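Local coordinates for protein glucanase (Klebsiella pneumoniae, PDB 5GY3) that probably hydrolyses internal beta-1,4-glucosidic linkages in cellulose and related beta-glucans, as a family 8 glycoside hydrolase, at residues Leu180-Trp186 with Lys203-Ala207; Met242-Arg247 with Arg274-Glu280. All coordinates share one frame; numbering follows the deposited sequence.

Contact 1. Residues Leu180-Trp186 with Lys203-Ala207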
# COMPACT_ATOMS: atom_id res chain seq x y z
N LEU A 180 -13.63 -9.98 3.89
CA LEU A 180 -13.31 -9.47 5.22
C LEU A 180 -13.49 -7.95 5.28
O LEU A 180 -14.12 -7.43 6.20
CB LEU A 180 -11.89 -9.87 5.62
CG LEU A 180 -11.72 -11.31 6.10
CD1 LEU A 180 -10.23 -11.68 6.13
CD2 LEU A 180 -12.38 -11.54 7.49
N LEU A 181 -12.95 -7.24 4.28
CA LEU A 181 -13.10 -5.79 4.24
C LEU A 181 -14.58 -5.40 4.24
O LEU A 181 -14.96 -4.42 4.89
CB LEU A 181 -12.37 -5.22 3.02
CG LEU A 181 -12.45 -3.71 2.75
CD1 LEU A 181 -11.93 -2.92 3.95
CD2 LEU A 181 -11.69 -3.33 1.47
N GLY A 182 -15.41 -6.17 3.53
CA GLY A 182 -16.84 -5.88 3.50
C GLY A 182 -17.49 -6.00 4.87
O GLY A 182 -18.50 -5.33 5.14
N GLN A 183 -16.91 -6.81 5.75
CA GLN A 183 -17.42 -6.96 7.10
C GLN A 183 -16.86 -5.94 8.07
O GLN A 183 -17.36 -5.85 9.19
CB GLN A 183 -17.13 -8.39 7.61
CG GLN A 183 -17.82 -9.46 6.77
CD GLN A 183 -17.24 -10.85 7.02
OE1 GLN A 183 -16.56 -11.07 8.01
NE2 GLN A 183 -17.52 -11.79 6.12
N MET A 184 -15.83 -5.18 7.68
CA MET A 184 -15.26 -4.19 8.57
C MET A 184 -16.06 -2.89 8.53
O MET A 184 -16.83 -2.64 7.60
CB MET A 184 -13.81 -3.90 8.18
CG MET A 184 -12.88 -5.11 8.22
SD MET A 184 -11.25 -4.65 7.62
CE MET A 184 -10.40 -6.23 7.67
N GLY A 185 -15.88 -2.07 9.56
CA GLY A 185 -16.46 -0.73 9.56
C GLY A 185 -17.11 -0.44 10.90
O GLY A 185 -17.84 -1.29 11.42
N TRP A 186 -16.84 0.74 11.46
CA TRP A 186 -17.27 1.06 12.81
C TRP A 186 -17.78 2.49 12.87
O TRP A 186 -17.45 3.33 12.03
CB TRP A 186 -16.13 0.82 13.82
CG TRP A 186 -15.81 -0.62 13.84
CD1 TRP A 186 -16.46 -1.59 14.54
CD2 TRP A 186 -14.83 -1.30 13.02
NE1 TRP A 186 -15.93 -2.84 14.24
CE2 TRP A 186 -14.93 -2.68 13.31
CE3 TRP A 186 -13.88 -0.87 12.08
CZ2 TRP A 186 -14.12 -3.64 12.69
CZ3 TRP A 186 -13.06 -1.83 11.48
CH2 TRP A 186 -13.19 -3.20 11.79
N LYS A 203 -15.00 -12.24 14.51
CA LYS A 203 -15.34 -10.92 15.04
C LYS A 203 -14.19 -9.96 14.82
O LYS A 203 -13.04 -10.28 15.14
CB LYS A 203 -15.68 -11.01 16.53
CG LYS A 203 -16.04 -9.67 17.16
CD LYS A 203 -16.14 -9.77 18.68
CE LYS A 203 -16.50 -8.43 19.31
NZ LYS A 203 -16.48 -8.52 20.80
N MET A 204 -14.48 -8.76 14.31
CA MET A 204 -13.46 -7.74 14.10
C MET A 204 -13.77 -6.46 14.88
O MET A 204 -14.94 -6.10 15.09
CB MET A 204 -13.33 -7.41 12.60
CG MET A 204 -12.67 -8.53 11.86
SD MET A 204 -12.45 -8.22 10.09
CE MET A 204 -14.14 -8.46 9.51
N LEU A 205 -12.71 -5.78 15.29
CA LEU A 205 -12.77 -4.48 15.92
C LEU A 205 -11.50 -3.74 15.55
O LEU A 205 -10.51 -4.37 15.17
CB LEU A 205 -12.86 -4.58 17.45
CG LEU A 205 -14.16 -5.19 17.98
CD1 LEU A 205 -13.91 -5.65 19.35
CD2 LEU A 205 -15.29 -4.18 17.95
N PRO A 206 -11.49 -2.41 15.67
CA PRO A 206 -10.21 -1.69 15.59
C PRO A 206 -9.23 -2.28 16.60
O PRO A 206 -9.59 -2.60 17.74
CB PRO A 206 -10.59 -0.25 15.93
CG PRO A 206 -12.05 -0.14 15.55
CD PRO A 206 -12.63 -1.50 15.91
N ALA A 207 -7.98 -2.45 16.17
CA ALA A 207 -7.01 -3.13 17.02
C ALA A 207 -6.71 -2.30 18.27
O ALA A 207 -6.71 -1.06 18.24
CB ALA A 207 -5.72 -3.40 16.24
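The carbonyl O of L180 lies 3.5 Å from the methyl CE of M204. The same O of L180 accepts from the backbone N of Q183 at 2.9 Å. M204 carries this end of the contact. Its chain is extended to SD and then bent at chi3 (-76°), which turns CE in among L180 and Q183. CB of Q183 lies 3.5 Å from CE of M204. M184 crosses M204 at about a right angle, with CG of M184 3.7 Å from SD of M204. At the other end stands the indole of W186. CD of P206 lies 3.6 Å from the centroid of the five-membered ring of W186 and only 12° off its normal, a CH-pi contact. The backbone C of L205 covers the same face, nearer the rim, and the backbone of M184 the opposite face. At the indole edge, NE1 of W186 comes within 3.5 Å of the carbonyl O of M204, close to the ring plane. CB of M204 also lies at this edge. The contact packs the end of helix 167-183 and the residues after it against edge strand 204-206 of a three-stranded antiparallel sheet. The helix is consistent with one of the (alpha/alpha)6 barrel of family 8 enzymes, with the sheet added beside it. V196 of the middle strand 196-199 touches M184, W186 and M204, while L180 also reaches strand 130-133.

Contact 2. Residues Met242-Arg247 with Arg274-Glu280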
# COMPACT_ATOMS: atom_id res chain seq x y z
N MET A 242 -16.98 10.64 2.20
CA MET A 242 -16.40 11.80 1.54
C MET A 242 -17.47 12.73 0.97
O MET A 242 -17.32 13.96 1.02
CB MET A 242 -15.45 11.34 0.44
CG MET A 242 -14.25 10.57 1.00
SD MET A 242 -13.24 9.89 -0.32
CE MET A 242 -12.08 8.91 0.65
N GLN A 243 -18.56 12.17 0.45
CA GLN A 243 -19.65 13.01 -0.06
C GLN A 243 -20.32 13.84 1.03
O GLN A 243 -21.02 14.81 0.71
CB GLN A 243 -20.69 12.13 -0.78
CG GLN A 243 -20.27 11.72 -2.19
CD GLN A 243 -21.11 10.57 -2.75
OE1 GLN A 243 -22.01 10.05 -2.09
NE2 GLN A 243 -20.79 10.15 -3.97
N SER A 244 -20.12 13.50 2.30
CA SER A 244 -20.75 14.27 3.37
C SER A 244 -19.95 15.50 3.78
O SER A 244 -20.38 16.21 4.70
CB SER A 244 -21.00 13.38 4.60
OG SER A 244 -19.80 13.12 5.31
N TYR A 245 -18.83 15.78 3.13
CA TYR A 245 -18.00 16.94 3.43
C TYR A 245 -17.74 17.76 2.18
O TYR A 245 -17.74 17.22 1.07
CB TYR A 245 -16.64 16.51 4.03
CG TYR A 245 -16.75 15.95 5.42
CD1 TYR A 245 -16.90 16.79 6.51
CD2 TYR A 245 -16.73 14.57 5.64
CE1 TYR A 245 -17.01 16.29 7.78
CE2 TYR A 245 -16.85 14.06 6.92
CZ TYR A 245 -16.99 14.93 7.99
OH TYR A 245 -17.11 14.46 9.28
N PRO A 246 -17.50 19.07 2.33
CA PRO A 246 -16.99 19.85 1.20
C PRO A 246 -15.64 19.31 0.76
O PRO A 246 -14.83 18.89 1.59
CB PRO A 246 -16.88 21.27 1.76
CG PRO A 246 -17.77 21.30 2.96
CD PRO A 246 -17.76 19.89 3.52
N ARG A 247 -15.40 19.33 -0.55
CA ARG A 247 -14.16 18.79 -1.11
C ARG A 247 -12.93 19.31 -0.37
O ARG A 247 -12.02 18.54 -0.05
CB ARG A 247 -14.05 19.13 -2.59
CG ARG A 247 -12.68 18.83 -3.16
CD ARG A 247 -12.65 18.97 -4.67
NE ARG A 247 -11.36 18.54 -5.20
CZ ARG A 247 -10.33 19.35 -5.37
NH1 ARG A 247 -10.43 20.64 -5.04
NH2 ARG A 247 -9.19 18.88 -5.86
N ARG A 274 -9.28 11.34 -2.43
CA ARG A 274 -10.69 11.73 -2.35
C ARG A 274 -11.27 11.94 -3.74
O ARG A 274 -12.36 11.44 -4.05
CB ARG A 274 -10.84 12.98 -1.48
CG ARG A 274 -12.27 13.51 -1.35
CD ARG A 274 -12.55 14.53 -2.43
NE ARG A 274 -13.87 15.14 -2.31
CZ ARG A 274 -14.51 15.68 -3.33
NH1 ARG A 274 -15.70 16.24 -3.16
NH2 ARG A 274 -13.94 15.66 -4.53
N ASP A 275 -10.56 12.68 -4.60
CA ASP A 275 -11.05 12.93 -5.96
C ASP A 275 -11.20 11.63 -6.74
O ASP A 275 -12.19 11.43 -7.45
CB ASP A 275 -10.11 13.87 -6.71
CG ASP A 275 -10.21 15.33 -6.26
OD1 ASP A 275 -11.19 15.69 -5.58
OD2 ASP A 275 -9.30 16.11 -6.60
N LEU A 276 -10.21 10.74 -6.61
CA LEU A 276 -10.31 9.43 -7.26
C LEU A 276 -11.53 8.67 -6.76
O LEU A 276 -12.27 8.07 -7.56
CB LEU A 276 -9.03 8.62 -7.02
CG LEU A 276 -8.98 7.22 -7.64
CD1 LEU A 276 -9.04 7.28 -9.17
CD2 LEU A 276 -7.73 6.48 -7.19
N THR A 277 -11.76 8.67 -5.44
CA THR A 277 -12.85 7.89 -4.88
C THR A 277 -14.20 8.36 -5.40
O THR A 277 -15.09 7.55 -5.66
CB THR A 277 -12.81 7.95 -3.36
OG1 THR A 277 -11.55 7.43 -2.92
CG2 THR A 277 -13.95 7.16 -2.72
N LEU A 278 -14.37 9.67 -5.54
CA LEU A 278 -15.64 10.23 -5.98
C LEU A 278 -15.74 10.36 -7.49
O LEU A 278 -16.78 10.79 -7.99
CB LEU A 278 -15.88 11.59 -5.31
CG LEU A 278 -16.05 11.59 -3.79
CD1 LEU A 278 -16.53 12.94 -3.26
CD2 LEU A 278 -16.97 10.46 -3.34
N GLY A 279 -14.69 9.99 -8.22
CA GLY A 279 -14.73 10.14 -9.66
C GLY A 279 -14.67 11.57 -10.14
O GLY A 279 -15.07 11.85 -11.27
N GLU A 280 -14.21 12.49 -9.31
CA GLU A 280 -14.11 13.87 -9.73
C GLU A 280 -12.93 14.03 -10.68
O GLU A 280 -11.81 13.63 -10.34
CB GLU A 280 -13.95 14.81 -8.55
CG GLU A 280 -14.25 16.25 -8.90
CD GLU A 280 -14.52 17.10 -7.69
OE1 GLU A 280 -14.04 18.25 -7.66
OE2 GLU A 280 -15.21 16.61 -6.76
O HOH W 1 -14.89 15.20 0.09
O HOH W 2 -19.67 11.34 -6.43
O HOH W 3 -18.03 16.11 -1.28
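R247 grips the carboxylate of D275 side-on, with NE to OD1 and NH2 to OD2, each 2.9 Å. Both bonds are nearly straight and use syn lone pairs; the guanidinium and carboxylate planes are 12° apart. OD1 of D275 also accepts from NH2 of R274. NH2 of R274 donates to OE2 of E280 at 2.7 Å, completing a four-residue network. The salt bridge from NE of R247 to OE1 of E280 is long and by charge alone, with OE1 well out of the guanidinium plane. CB of R247 and CD1 of L278 lie over the two faces of the R274 guanidinium, each toward the rim. NE of R274 donates to a water that binds the carbonyl O of M242, and NH1 to a water held by O of Y245. The extended chain of M242 sets SD 3.6 Å from CB of T277. CG of Q243 meets CD2 of L278 at 3.7 Å. G279, with positive phi, first leaves helical angles, in a Schellman motif closed by N of E280 to O of D275. The contact joins the end of helix 236-243 and the following turn to the end of helix 268-278, whose L276 packs on helices 220-228 and 293-307.

Overall arrangement
The chain reaches contact 1 first. Helix 167-183 ends there, and the chain runs out through strand 196-199 before strand 204-206 returns to close the loop. Helix 220-228 follows. It lies between the two sites in the chain and touches both, through L181 of contact 1 and through L276 and T277 of contact 2. Contact 2 then closes a longer loop, from the end of helix 236-243 to the end of helix 268-278. The contacts are in series, with centres about 23 Å apart. S257, in the second loop, touches P206 of contact 1. Contact 1 ties a helix to a small sheet; contact 2 ties two helix ends together.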